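Local coordinates for protein alcohol dehydrogenase, zinc-containing (Thermotoga maritima, PDB 3IP1) that catalyses the NAD(+)-dependent, zinc-requiring oxidation of scyllo-inosose to 3-dehydro-scyllo-inosose, probably as a step in myo-inositol breakdown, at residues A[184-189]-A[360-365]; A[249-254]-A[260-265]; A[284-289]-A[302-307]. One frame throughout, in Å; residues are numbered along the deposited sequence.

In the fold
Contacts 2 and 3 are buried and belong to the Rossmann-type domain, where each packs a helix on a strand of the same six-stranded parallel sheet: strand 261-263 at one outer end, strand 285-288 further in. Their centres lie about 17 Å apart and they do not touch. Contact 3 is wholly apolar, as suits the middle of the sheet, whereas contact 2 adds a stacked arginine and aspartate where strand 261-263 runs out. Contact 1 is only partly buried and differs in kind: helix 185-192 meets the loop after helix 349-358 chiefly through charge and hydrogen bonds. It touches contact 2 where the backbone oxygen of K365 packs on L253 CD2.

Contact 1: A[184-189]-A[360-365]; sequences GDRLFL and GMDMTK
R186 and D362 meet at about a right angle, their guanidinium and carboxylate planes turned 72° apart. The arginine reaches from helix 185-192 with a chain bent at chi3 (46°), which brings its terminal nitrogens to loop 360-365. R186 NH2 forms a salt bridge with D362 OD2 at 3.1 Å; the oxygen lies near the guanidinium plane, but the nitrogen approaches it from above the carboxylate plane. T364 lies across the arginine too, and R186 NH1 donates to T364 OG1 at 2.9 Å, tilted from the guanidinium plane.

The other carboxylate oxygen works within the loop. D362 OD1 accepts from T364 OG1 (2.6 Å) through its syn lone pair, and from T364 N in an Asx turn. Aspartate suits this place, being short enough to close the turn while offering an oxygen to the arginine. Replacing D362 by an alanine removes both oxygens, which is likely to leave R186 without its charge partner and T364 N and OG1 without their acceptor. Elsewhere, T364 CG2 packs 4.2 Å from CB of L189, which also touches T393 of strand 392-395.

T364 OG1 thus accepts from R186 and donates to D362, linking helix and loop through both charges.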
ATOM      1  N   GLY A 184      13.657 -30.340  23.244  1.00 40.59           N
ATOM      2  CA  GLY A 184      14.189 -29.957  24.553  1.00 39.62           C
ATOM      3  C   GLY A 184      14.600 -28.494  24.650  1.00 39.10           C
ATOM      4  O   GLY A 184      13.791 -27.593  24.387  1.00 38.94           O
ATOM      5  N   ASP A 185      15.863 -28.266  25.010  1.00 37.63           N
ATOM      6  CA  ASP A 185      16.397 -26.913  25.243  1.00 36.59           C
ATOM      7  C   ASP A 185      16.476 -26.059  23.986  1.00 35.19           C
ATOM      8  O   ASP A 185      16.410 -24.831  24.070  1.00 34.65           O
ATOM      9  CB  ASP A 185      17.790 -26.975  25.871  1.00 36.58           C
ATOM     10  CG  ASP A 185      17.760 -27.294  27.352  1.00 38.85           C
ATOM     11  OD1 ASP A 185      16.667 -27.330  27.970  1.00 40.10           O
ATOM     12  OD2 ASP A 185      18.854 -27.512  27.906  1.00 40.63           O
ATOM     13  N   ARG A 186      16.656 -26.706  22.834  1.00 34.03           N
ATOM     14  CA  ARG A 186      16.718 -26.001  21.546  1.00 32.97           C
ATOM     15  C   ARG A 186      15.436 -25.192  21.280  1.00 31.92           C
ATOM     16  O   ARG A 186      15.476 -24.156  20.626  1.00 31.81           O
ATOM     17  CB  ARG A 186      16.995 -26.982  20.400  1.00 32.96           C
ATOM     18  CG  ARG A 186      18.459 -27.433  20.296  1.00 34.52           C
ATOM     19  CD  ARG A 186      18.721 -28.393  19.106  1.00 37.27           C
ATOM     20  NE  ARG A 186      18.104 -27.951  17.847  1.00 38.36           N
ATOM     21  CZ  ARG A 186      18.502 -26.895  17.131  1.00 39.50           C
ATOM     22  NH1 ARG A 186      19.523 -26.159  17.544  1.00 39.90           N
ATOM     23  NH2 ARG A 186      17.873 -26.563  16.004  1.00 37.68           N
ATOM     24  N   LEU A 187      14.302 -25.671  21.785  1.00 30.53           N
ATOM     25  CA  LEU A 187      13.056 -24.928  21.682  1.00 29.51           C
ATOM     26  C   LEU A 187      13.201 -23.550  22.338  1.00 28.97           C
ATOM     27  O   LEU A 187      12.741 -22.542  21.802  1.00 28.23           O
ATOM     28  CB  LEU A 187      11.899 -25.695  22.338  1.00 29.21           C
ATOM     29  CG  LEU A 187      10.503 -25.072  22.171  1.00 29.38           C
ATOM     30  CD1 LEU A 187       9.436 -26.161  22.039  1.00 32.14           C
ATOM     31  CD2 LEU A 187      10.156 -24.123  23.298  1.00 28.12           C
ATOM     32  N   PHE A 188      13.828 -23.524  23.513  1.00 28.49           N
ATOM     33  CA  PHE A 188      13.969 -22.289  24.264  1.00 27.81           C
ATOM     34  C   PHE A 188      15.076 -21.415  23.678  1.00 27.34           C
ATOM     35  O   PHE A 188      14.953 -20.196  23.607  1.00 26.31           O
ATOM     36  CB  PHE A 188      14.158 -22.593  25.747  1.00 28.18           C
ATOM     37  CG  PHE A 188      12.962 -23.272  26.369  1.00 28.81           C
ATOM     38  CD1 PHE A 188      11.779 -22.565  26.580  1.00 28.75           C
ATOM     39  CD2 PHE A 188      13.015 -24.634  26.716  1.00 30.34           C
ATOM     40  CE1 PHE A 188      10.656 -23.189  27.125  1.00 29.86           C
ATOM     41  CE2 PHE A 188      11.905 -25.281  27.282  1.00 30.06           C
ATOM     42  CZ  PHE A 188      10.724 -24.561  27.487  1.00 30.65           C
ATOM     43  N   LEU A 189      16.151 -22.054  23.233  1.00 27.06           N
ATOM     44  CA  LEU A 189      17.139 -21.361  22.436  1.00 27.09           C
ATOM     45  C   LEU A 189      16.493 -20.622  21.249  1.00 26.88           C
ATOM     46  O   LEU A 189      16.796 -19.454  21.023  1.00 26.75           O
ATOM     47  CB  LEU A 189      18.242 -22.323  21.977  1.00 26.85           C
ATOM     48  CG  LEU A 189      19.144 -22.918  23.066  1.00 27.37           C
ATOM     49  CD1 LEU A 189      20.240 -23.748  22.433  1.00 27.80           C
ATOM     50  CD2 LEU A 189      19.755 -21.850  23.996  1.00 24.74           C
ATOM     51  N   GLY A 360      10.810 -24.189   9.609  1.00 31.90           N
ATOM     52  CA  GLY A 360      12.160 -24.495   9.105  1.00 31.45           C
ATOM     53  C   GLY A 360      13.265 -23.440   9.227  1.00 32.05           C
ATOM     54  O   GLY A 360      14.445 -23.775   9.113  1.00 32.19           O
HETATM   55  N   MSE A 361      12.909 -22.170   9.449  1.00 31.47           N
HETATM   56  CA  MSE A 361      13.914 -21.124   9.595  1.00 31.50           C
HETATM   57  C   MSE A 361      14.542 -21.171  10.988  1.00 31.66           C
HETATM   58  O   MSE A 361      13.982 -20.655  11.968  1.00 31.95           O
HETATM   59  CB  MSE A 361      13.326 -19.738   9.312  1.00 30.99           C
HETATM   60  CG  MSE A 361      14.368 -18.619   9.203  1.00 30.70           C
HETATM   61 SE   MSE A 361      13.511 -16.849   9.089  1.00 31.50          SE
HETATM   62  CE  MSE A 361      13.032 -16.640  10.973  1.00 29.17           C
ATOM     63  N   ASP A 362      15.721 -21.774  11.052  1.00 31.51           N
ATOM     64  CA  ASP A 362      16.420 -22.040  12.305  1.00 31.79           C
ATOM     65  C   ASP A 362      17.507 -20.991  12.619  1.00 31.59           C
ATOM     66  O   ASP A 362      18.631 -21.056  12.099  1.00 31.97           O
ATOM     67  CB  ASP A 362      17.044 -23.446  12.265  1.00 31.79           C
ATOM     68  CG  ASP A 362      17.778 -23.800  13.550  1.00 33.55           C
ATOM     69  OD1 ASP A 362      17.633 -23.075  14.556  1.00 32.39           O
ATOM     70  OD2 ASP A 362      18.502 -24.817  13.552  1.00 36.38           O
HETATM   71  N   MSE A 363      17.185 -20.061  13.507  1.00 30.70           N
HETATM   72  CA  MSE A 363      18.135 -19.019  13.872  1.00 30.30           C
HETATM   73  C   MSE A 363      19.169 -19.480  14.914  1.00 29.80           C
HETATM   74  O   MSE A 363      20.124 -18.755  15.186  1.00 29.63           O
HETATM   75  CB  MSE A 363      17.400 -17.770  14.376  1.00 30.45           C
HETATM   76  CG  MSE A 363      16.555 -17.077  13.339  1.00 31.39           C
HETATM   77 SE   MSE A 363      17.634 -16.397  11.878  1.00 35.16          SE
HETATM   78  CE  MSE A 363      18.919 -15.353  12.884  1.00 32.40           C
ATOM     79  N   THR A 364      18.977 -20.662  15.499  1.00 29.39           N
ATOM     80  CA  THR A 364      19.871 -21.149  16.568  1.00 29.68           C
ATOM     81  C   THR A 364      21.298 -21.357  16.063  1.00 30.28           C
ATOM     82  O   THR A 364      22.236 -21.398  16.862  1.00 30.72           O
ATOM     83  CB  THR A 364      19.363 -22.447  17.279  1.00 29.49           C
ATOM     84  OG1 THR A 364      19.399 -23.563  16.373  1.00 28.35           O
ATOM     85  CG2 THR A 364      17.950 -22.256  17.817  1.00 29.86           C
ATOM     86  N   LYS A 365      21.460 -21.415  14.739  1.00 30.14           N
ATOM     87  CA  LYS A 365      22.776 -21.523  14.123  1.00 30.79           C
ATOM     88  C   LYS A 365      23.718 -20.391  14.538  1.00 30.22           C
ATOM     89  O   LYS A 365      24.933 -20.533  14.444  1.00 30.36           O
ATOM     90  CB  LYS A 365      22.671 -21.554  12.591  1.00 31.03           C
ATOM     91  CG  LYS A 365      21.856 -22.719  12.017  1.00 34.36           C
ATOM     92  CD  LYS A 365      22.050 -22.785  10.511  1.00 38.75           C
ATOM     93  CE  LYS A 365      21.544 -24.096   9.933  1.00 42.31           C
ATOM     94  NZ  LYS A 365      20.106 -24.010   9.543  1.00 45.93           N
TER

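Contact 2: A[249-254]-A[260-265]; sequences VRRNLA and DHVIDP
R251 crosses V262 and D264 at a slant in a beta-alpha-beta unit of the Rossmann-type fold, where helix 248-257 packs back against strand 261-263. The two short axes approach to 8.6 Å and run nearly antiparallel, at 166°.

V262 points at the helix. Its CG1 sits 3.6 Å from R251 O and 4.0 Å from A254 CB, while CG2 meets R251 CB. A beta-branched valine suits a strand and gives the helix a broad apolar surface; the small alanine lets the backbones come close.

Beyond V262, the aliphatic part of R251 continues past the strand's end, where CD approaches I263 O. A bend at chi3 (-50°) then lays the guanidinium over D264, its plane only 9° from that of the carboxylate. This is a stack: the oxygen lies well off the guanidinium plane, so the long R251 NH2 to D264 OD2 pair, 3.7 Å, is electrostatic and not a hydrogen bond.

The directed bonds come from the next shell. R251 NH2 donates to the backbone oxygen of E245, which, like R250 on this helix, probably binds NAD(+), and D264 OD1 bonds to T266 OG1. L243 and L227 pack on A254 from the sheet and helix 224-235. D264 CB lies over the guanidinium face, toward its rim, 3.4 Å from R251 NH2.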
ATOM      1  N   VAL A 249      33.616 -15.020  10.535  1.00 33.70           N
ATOM      2  CA  VAL A 249      32.687 -15.924  11.193  1.00 32.97           C
ATOM      3  C   VAL A 249      31.229 -15.541  10.900  1.00 32.37           C
ATOM      4  O   VAL A 249      30.379 -16.409  10.751  1.00 32.00           O
ATOM      5  CB  VAL A 249      32.952 -16.017  12.733  1.00 33.14           C
ATOM      6  CG1 VAL A 249      32.498 -14.758  13.472  1.00 32.16           C
ATOM      7  CG2 VAL A 249      32.283 -17.259  13.315  1.00 33.26           C
ATOM      8  N   ARG A 250      30.957 -14.238  10.842  1.00 31.65           N
ATOM      9  CA  ARG A 250      29.636 -13.740  10.476  1.00 31.76           C
ATOM     10  C   ARG A 250      29.286 -13.990   8.994  1.00 32.11           C
ATOM     11  O   ARG A 250      28.155 -14.367   8.682  1.00 32.28           O
ATOM     12  CB  ARG A 250      29.507 -12.279  10.876  1.00 31.00           C
ATOM     13  CG  ARG A 250      29.553 -12.113  12.395  1.00 29.87           C
ATOM     14  CD  ARG A 250      29.614 -10.673  12.868  1.00 28.29           C
ATOM     15  NE  ARG A 250      29.574 -10.616  14.333  1.00 30.06           N
ATOM     16  CZ  ARG A 250      30.618 -10.879  15.123  1.00 30.41           C
ATOM     17  NH1 ARG A 250      31.788 -11.212  14.593  1.00 30.72           N
ATOM     18  NH2 ARG A 250      30.504 -10.808  16.437  1.00 28.40           N
ATOM     19  N   ARG A 251      30.259 -13.840   8.095  1.00 32.67           N
ATOM     20  CA  ARG A 251      30.047 -14.180   6.686  1.00 33.21           C
ATOM     21  C   ARG A 251      29.721 -15.663   6.462  1.00 33.91           C
ATOM     22  O   ARG A 251      28.840 -16.001   5.658  1.00 34.09           O
ATOM     23  CB  ARG A 251      31.243 -13.770   5.830  1.00 33.38           C
ATOM     24  CG  ARG A 251      31.377 -12.275   5.626  1.00 33.18           C
ATOM     25  CD  ARG A 251      32.400 -11.958   4.558  1.00 35.70           C
ATOM     26  NE  ARG A 251      33.659 -12.661   4.784  1.00 36.67           N
ATOM     27  CZ  ARG A 251      34.678 -12.162   5.470  1.00 37.18           C
ATOM     28  NH1 ARG A 251      35.775 -12.869   5.622  1.00 37.73           N
ATOM     29  NH2 ARG A 251      34.600 -10.954   5.996  1.00 38.24           N
ATOM     30  N   ASN A 252      30.423 -16.546   7.170  1.00 33.96           N
ATOM     31  CA  ASN A 252      30.112 -17.979   7.116  1.00 34.43           C
ATOM     32  C   ASN A 252      28.725 -18.312   7.686  1.00 33.70           C
ATOM     33  O   ASN A 252      28.007 -19.134   7.137  1.00 33.20           O
ATOM     34  CB  ASN A 252      31.202 -18.790   7.821  1.00 34.82           C
ATOM     35  CG  ASN A 252      32.527 -18.746   7.075  1.00 36.94           C
ATOM     36  OD1 ASN A 252      32.581 -18.368   5.896  1.00 38.99           O
ATOM     37  ND2 ASN A 252      33.602 -19.121   7.759  1.00 37.57           N
ATOM     38  N   LEU A 253      28.360 -17.654   8.784  1.00 32.97           N
ATOM     39  CA  LEU A 253      26.997 -17.754   9.307  1.00 32.20           C
ATOM     40  C   LEU A 253      25.946 -17.293   8.301  1.00 31.28           C
ATOM     41  O   LEU A 253      24.923 -17.948   8.158  1.00 31.14           O
ATOM     42  CB  LEU A 253      26.831 -16.985  10.622  1.00 31.73           C
ATOM     43  CG  LEU A 253      27.390 -17.694  11.852  1.00 32.39           C
ATOM     44  CD1 LEU A 253      27.098 -16.862  13.106  1.00 31.38           C
ATOM     45  CD2 LEU A 253      26.848 -19.128  12.005  1.00 31.48           C
ATOM     46  N   ALA A 254      26.192 -16.167   7.628  1.00 30.64           N
ATOM     47  CA  ALA A 254      25.289 -15.675   6.590  1.00 30.17           C
ATOM     48  C   ALA A 254      25.097 -16.718   5.465  1.00 30.59           C
ATOM     49  O   ALA A 254      23.968 -16.974   5.045  1.00 30.35           O
ATOM     50  CB  ALA A 254      25.781 -14.342   6.028  1.00 28.98           C
ATOM     51  N   ASP A 260      23.398 -15.799  -0.732  1.00 29.73           N
ATOM     52  CA  ASP A 260      23.952 -16.318  -1.965  1.00 30.55           C
ATOM     53  C   ASP A 260      25.368 -15.818  -2.180  1.00 31.12           C
ATOM     54  O   ASP A 260      26.179 -16.508  -2.798  1.00 30.97           O
ATOM     55  CB  ASP A 260      23.076 -15.903  -3.144  1.00 30.48           C
ATOM     56  CG  ASP A 260      21.656 -16.405  -3.005  1.00 30.67           C
ATOM     57  OD1 ASP A 260      21.446 -17.613  -3.213  1.00 29.83           O
ATOM     58  OD2 ASP A 260      20.762 -15.598  -2.663  1.00 29.90           O
ATOM     59  N   HIS A 261      25.638 -14.603  -1.707  1.00 31.25           N
ATOM     60  CA  HIS A 261      26.956 -14.005  -1.827  1.00 32.16           C
ATOM     61  C   HIS A 261      27.303 -13.249  -0.561  1.00 32.45           C
ATOM     62  O   HIS A 261      26.439 -12.598   0.054  1.00 31.84           O
ATOM     63  CB  HIS A 261      27.032 -13.054  -3.021  1.00 31.82           C
ATOM     64  CG  HIS A 261      26.581 -13.668  -4.307  1.00 33.17           C
ATOM     65  ND1 HIS A 261      27.310 -14.640  -4.963  1.00 35.09           N
ATOM     66  CD2 HIS A 261      25.479 -13.447  -5.064  1.00 32.90           C
ATOM     67  CE1 HIS A 261      26.672 -14.995  -6.064  1.00 35.56           C
ATOM     68  NE2 HIS A 261      25.558 -14.288  -6.147  1.00 34.29           N
ATOM     69  N   VAL A 262      28.570 -13.347  -0.172  1.00 32.78           N
ATOM     70  CA  VAL A 262      29.079 -12.554   0.933  1.00 33.41           C
ATOM     71  C   VAL A 262      30.265 -11.709   0.472  1.00 33.88           C
ATOM     72  O   VAL A 262      31.050 -12.146  -0.361  1.00 34.11           O
ATOM     73  CB  VAL A 262      29.424 -13.423   2.171  1.00 33.77           C
ATOM     74  CG1 VAL A 262      28.150 -14.016   2.770  1.00 33.09           C
ATOM     75  CG2 VAL A 262      30.448 -14.521   1.828  1.00 33.39           C
ATOM     76  N   ILE A 263      30.354 -10.495   1.006  1.00 34.02           N
ATOM     77  CA  ILE A 263      31.376  -9.530   0.663  1.00 34.45           C
ATOM     78  C   ILE A 263      32.136  -9.106   1.932  1.00 35.05           C
ATOM     79  O   ILE A 263      31.540  -8.672   2.930  1.00 34.57           O
ATOM     80  CB  ILE A 263      30.750  -8.261   0.004  1.00 34.46           C
ATOM     81  CG1 ILE A 263      30.035  -8.607  -1.310  1.00 34.91           C
ATOM     82  CG2 ILE A 263      31.811  -7.179  -0.237  1.00 34.32           C
ATOM     83  CD1 ILE A 263      29.162  -7.455  -1.871  1.00 33.09           C
ATOM     84  N   ASP A 264      33.456  -9.234   1.889  1.00 35.72           N
ATOM     85  CA  ASP A 264      34.324  -8.607   2.875  1.00 36.46           C
ATOM     86  C   ASP A 264      34.678  -7.221   2.328  1.00 36.53           C
ATOM     87  O   ASP A 264      35.542  -7.116   1.483  1.00 37.23           O
ATOM     88  CB  ASP A 264      35.573  -9.478   3.079  1.00 36.89           C
ATOM     89  CG  ASP A 264      36.567  -8.885   4.070  1.00 38.19           C
ATOM     90  OD1 ASP A 264      36.368  -7.771   4.600  1.00 38.29           O
ATOM     91  OD2 ASP A 264      37.582  -9.559   4.313  1.00 41.61           O
ATOM     92  N   PRO A 265      34.004  -6.154   2.806  1.00 36.84           N
ATOM     93  CA  PRO A 265      34.207  -4.806   2.262  1.00 37.32           C
ATOM     94  C   PRO A 265      35.633  -4.267   2.414  1.00 38.57           C
ATOM     95  O   PRO A 265      36.022  -3.347   1.671  1.00 38.48           O
ATOM     96  CB  PRO A 265      33.242  -3.934   3.085  1.00 37.00           C
ATOM     97  CG  PRO A 265      33.041  -4.678   4.367  1.00 36.34           C
ATOM     98  CD  PRO A 265      33.125  -6.144   3.993  1.00 36.61           C
TER

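Contact 3: A[284-289]-A[302-307]; sequences KLFLEA and EVIWRA
Strand 285-288 lies beside the C-terminal part of helix 293-306, which covers it; R306 is the last helical residue and A307 leaves helical angles. The two belong to a beta-alpha-beta unit completed by strand 313-316, within the Rossmann-type domain.

One strand residue, F286, makes the contact. Its CB points to the helix, and with CG anti to the carbonyl carbon (chi1 -61°) the ring reaches out so that its far end, CZ and CE1, rests against two aliphatic residues. V303 comes at the ring edge, near the ring plane, its CG1 3.6 Å from F286 CZ. I304 approaches obliquely: its CG1 lies 3.7 Å from F286 CE1, and the two side chains run alongside one another, pointing in opposing senses. V303 and I304 are neighbours on the helix, so they meet adjacent parts of the same ring. Phenylalanine suits this place because it is long enough to bridge from sheet to helix and carries no polar atom into the interior.

The aliphatic pair is itself backed by other elements: V274 of helix 270-277 packs on V303, while V314 and V330 pack on I304. Away from F286, R306 NH1 makes a nearly straight hydrogen bond (160°), part of a salt bridge, with E302 OE2 in the guanidinium plane at 3.0 Å, and a second salt bridge goes to E272 of helix 270-277.

No hydrogen bond crosses between strand and helix, so shape and the exclusion of water hold this interface, while the charged groups lie apart from the ring.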
ATOM      1  N   LYS A 284      16.279  -4.315  -4.613  1.00 27.23           N
ATOM      2  CA  LYS A 284      15.032  -3.647  -4.205  1.00 26.82           C
ATOM      3  C   LYS A 284      15.140  -3.106  -2.773  1.00 27.08           C
ATOM      4  O   LYS A 284      14.497  -2.112  -2.423  1.00 27.32           O
ATOM      5  CB  LYS A 284      13.837  -4.613  -4.366  1.00 26.31           C
ATOM      6  CG  LYS A 284      12.487  -4.152  -3.829  1.00 26.99           C
ATOM      7  CD  LYS A 284      11.870  -2.980  -4.632  1.00 28.98           C
ATOM      8  CE  LYS A 284      10.743  -2.265  -3.782  1.00 30.24           C
ATOM      9  NZ  LYS A 284      11.315  -1.592  -2.508  1.00 31.13           N
ATOM     10  N   LEU A 285      15.964  -3.746  -1.945  1.00 27.50           N
ATOM     11  CA  LEU A 285      16.083  -3.358  -0.549  1.00 27.33           C
ATOM     12  C   LEU A 285      17.522  -3.450  -0.029  1.00 26.99           C
ATOM     13  O   LEU A 285      18.211  -4.449  -0.239  1.00 27.25           O
ATOM     14  CB  LEU A 285      15.144  -4.227   0.313  1.00 27.89           C
ATOM     15  CG  LEU A 285      15.182  -4.035   1.844  1.00 29.04           C
ATOM     16  CD1 LEU A 285      14.510  -2.721   2.289  1.00 27.72           C
ATOM     17  CD2 LEU A 285      14.528  -5.214   2.547  1.00 29.40           C
ATOM     18  N   PHE A 286      17.948  -2.402   0.662  1.00 26.70           N
ATOM     19  CA  PHE A 286      19.214  -2.383   1.375  1.00 26.79           C
ATOM     20  C   PHE A 286      18.917  -2.251   2.867  1.00 26.50           C
ATOM     21  O   PHE A 286      18.097  -1.434   3.271  1.00 26.15           O
ATOM     22  CB  PHE A 286      20.094  -1.207   0.929  1.00 26.89           C
ATOM     23  CG  PHE A 286      20.473  -1.225  -0.537  1.00 25.56           C
ATOM     24  CD1 PHE A 286      19.563  -0.824  -1.505  1.00 24.39           C
ATOM     25  CD2 PHE A 286      21.766  -1.611  -0.930  1.00 25.28           C
ATOM     26  CE1 PHE A 286      19.916  -0.824  -2.877  1.00 26.19           C
ATOM     27  CE2 PHE A 286      22.146  -1.620  -2.282  1.00 23.88           C
ATOM     28  CZ  PHE A 286      21.230  -1.227  -3.263  1.00 24.89           C
ATOM     29  N   LEU A 287      19.576  -3.068   3.685  1.00 26.79           N
ATOM     30  CA  LEU A 287      19.420  -2.967   5.126  1.00 26.04           C
ATOM     31  C   LEU A 287      20.722  -2.441   5.679  1.00 27.49           C
ATOM     32  O   LEU A 287      21.775  -3.088   5.554  1.00 27.41           O
ATOM     33  CB  LEU A 287      19.083  -4.314   5.767  1.00 25.40           C
ATOM     34  CG  LEU A 287      18.873  -4.259   7.291  1.00 23.91           C
ATOM     35  CD1 LEU A 287      17.607  -3.414   7.664  1.00 23.65           C
ATOM     36  CD2 LEU A 287      18.800  -5.634   7.923  1.00 23.57           C
ATOM     37  N   GLU A 288      20.647  -1.255   6.275  1.00 28.02           N
ATOM     38  CA  GLU A 288      21.800  -0.639   6.891  1.00 29.21           C
ATOM     39  C   GLU A 288      21.825  -1.083   8.348  1.00 29.49           C
ATOM     40  O   GLU A 288      21.133  -0.506   9.183  1.00 29.19           O
ATOM     41  CB  GLU A 288      21.694   0.891   6.810  1.00 29.63           C
ATOM     42  CG  GLU A 288      23.039   1.625   6.922  1.00 32.61           C
ATOM     43  CD  GLU A 288      23.893   1.157   8.099  1.00 35.34           C
ATOM     44  OE1 GLU A 288      23.738   1.668   9.229  1.00 37.99           O
ATOM     45  OE2 GLU A 288      24.718   0.257   7.886  1.00 35.95           O
ATOM     46  N   ALA A 289      22.606  -2.126   8.626  1.00 29.64           N
ATOM     47  CA  ALA A 289      22.713  -2.687   9.967  1.00 30.15           C
ATOM     48  C   ALA A 289      24.149  -2.632  10.500  1.00 30.64           C
ATOM     49  O   ALA A 289      24.513  -3.457  11.326  1.00 30.63           O
ATOM     50  CB  ALA A 289      22.199  -4.130   9.975  1.00 29.45           C
ATOM     51  N   GLU A 302      26.015   4.716  -4.569  1.00 30.12           N
ATOM     52  CA  GLU A 302      26.637   4.467  -5.853  1.00 30.40           C
ATOM     53  C   GLU A 302      25.997   3.265  -6.545  1.00 30.01           C
ATOM     54  O   GLU A 302      25.782   3.290  -7.767  1.00 30.48           O
ATOM     55  CB  GLU A 302      28.163   4.303  -5.753  1.00 30.63           C
ATOM     56  CG  GLU A 302      28.813   4.427  -7.142  1.00 33.99           C
ATOM     57  CD  GLU A 302      30.273   3.984  -7.208  1.00 39.15           C
ATOM     58  OE1 GLU A 302      30.989   4.096  -6.192  1.00 42.33           O
ATOM     59  OE2 GLU A 302      30.705   3.535  -8.295  1.00 39.88           O
ATOM     60  N   VAL A 303      25.709   2.213  -5.777  1.00 29.31           N
ATOM     61  CA  VAL A 303      24.970   1.081  -6.314  1.00 28.79           C
ATOM     62  C   VAL A 303      23.573   1.510  -6.807  1.00 28.77           C
ATOM     63  O   VAL A 303      23.177   1.179  -7.931  1.00 29.53           O
ATOM     64  CB  VAL A 303      24.826  -0.067  -5.303  1.00 29.23           C
ATOM     65  CG1 VAL A 303      23.806  -1.079  -5.822  1.00 27.88           C
ATOM     66  CG2 VAL A 303      26.188  -0.752  -5.061  1.00 26.97           C
ATOM     67  N   ILE A 304      22.844   2.257  -5.985  1.00 27.87           N
ATOM     68  CA  ILE A 304      21.499   2.671  -6.347  1.00 27.33           C
ATOM     69  C   ILE A 304      21.570   3.448  -7.668  1.00 27.72           C
ATOM     70  O   ILE A 304      20.813   3.175  -8.599  1.00 27.26           O
ATOM     71  CB  ILE A 304      20.812   3.506  -5.229  1.00 26.75           C
ATOM     72  CG1 ILE A 304      20.465   2.615  -4.014  1.00 26.38           C
ATOM     73  CG2 ILE A 304      19.547   4.149  -5.763  1.00 25.66           C
ATOM     74  CD1 ILE A 304      19.946   3.410  -2.742  1.00 24.18           C
ATOM     75  N   TRP A 305      22.514   4.385  -7.738  1.00 28.31           N
ATOM     76  CA  TRP A 305      22.707   5.233  -8.905  1.00 29.71           C
ATOM     77  C   TRP A 305      23.002   4.415 -10.161  1.00 29.78           C
ATOM     78  O   TRP A 305      22.330   4.569 -11.168  1.00 30.19           O
ATOM     79  CB  TRP A 305      23.841   6.227  -8.664  1.00 30.21           C
ATOM     80  CG  TRP A 305      24.025   7.196  -9.798  1.00 32.58           C
ATOM     81  CD1 TRP A 305      24.987   7.152 -10.773  1.00 34.54           C
ATOM     82  CD2 TRP A 305      23.217   8.348 -10.081  1.00 34.16           C
ATOM     83  NE1 TRP A 305      24.834   8.215 -11.639  1.00 35.97           N
ATOM     84  CE2 TRP A 305      23.761   8.967 -11.237  1.00 35.13           C
ATOM     85  CE3 TRP A 305      22.096   8.923  -9.464  1.00 33.47           C
ATOM     86  CZ2 TRP A 305      23.220  10.135 -11.789  1.00 35.29           C
ATOM     87  CZ3 TRP A 305      21.561  10.082 -10.006  1.00 35.40           C
ATOM     88  CH2 TRP A 305      22.119  10.673 -11.167  1.00 35.97           C
ATOM     89  N   ARG A 306      23.985   3.528 -10.080  1.00 29.90           N
ATOM     90  CA  ARG A 306      24.456   2.788 -11.249  1.00 30.19           C
ATOM     91  C   ARG A 306      23.578   1.596 -11.659  1.00 30.87           C
ATOM     92  O   ARG A 306      23.615   1.178 -12.821  1.00 30.50           O
ATOM     93  CB  ARG A 306      25.901   2.325 -11.021  1.00 30.01           C
ATOM     94  CG  ARG A 306      26.923   3.483 -11.025  1.00 31.01           C
ATOM     95  CD  ARG A 306      28.323   3.007 -10.664  1.00 30.38           C
ATOM     96  NE  ARG A 306      28.748   1.928 -11.562  1.00 32.66           N
ATOM     97  CZ  ARG A 306      29.867   1.221 -11.416  1.00 33.02           C
ATOM     98  NH1 ARG A 306      30.686   1.473 -10.409  1.00 32.90           N
ATOM     99  NH2 ARG A 306      30.160   0.254 -12.276  1.00 32.76           N
ATOM    100  N   ALA A 307      22.821   1.043 -10.700  1.00 30.76           N
ATOM    101  CA  ALA A 307      21.875  -0.057 -10.956  1.00 30.63           C
ATOM    102  C   ALA A 307      20.776   0.301 -11.950  1.00 30.96           C
ATOM    103  O   ALA A 307      20.339   1.446 -12.044  1.00 30.52           O
ATOM    104  CB  ALA A 307      21.238  -0.535  -9.647  1.00 30.83           C
TER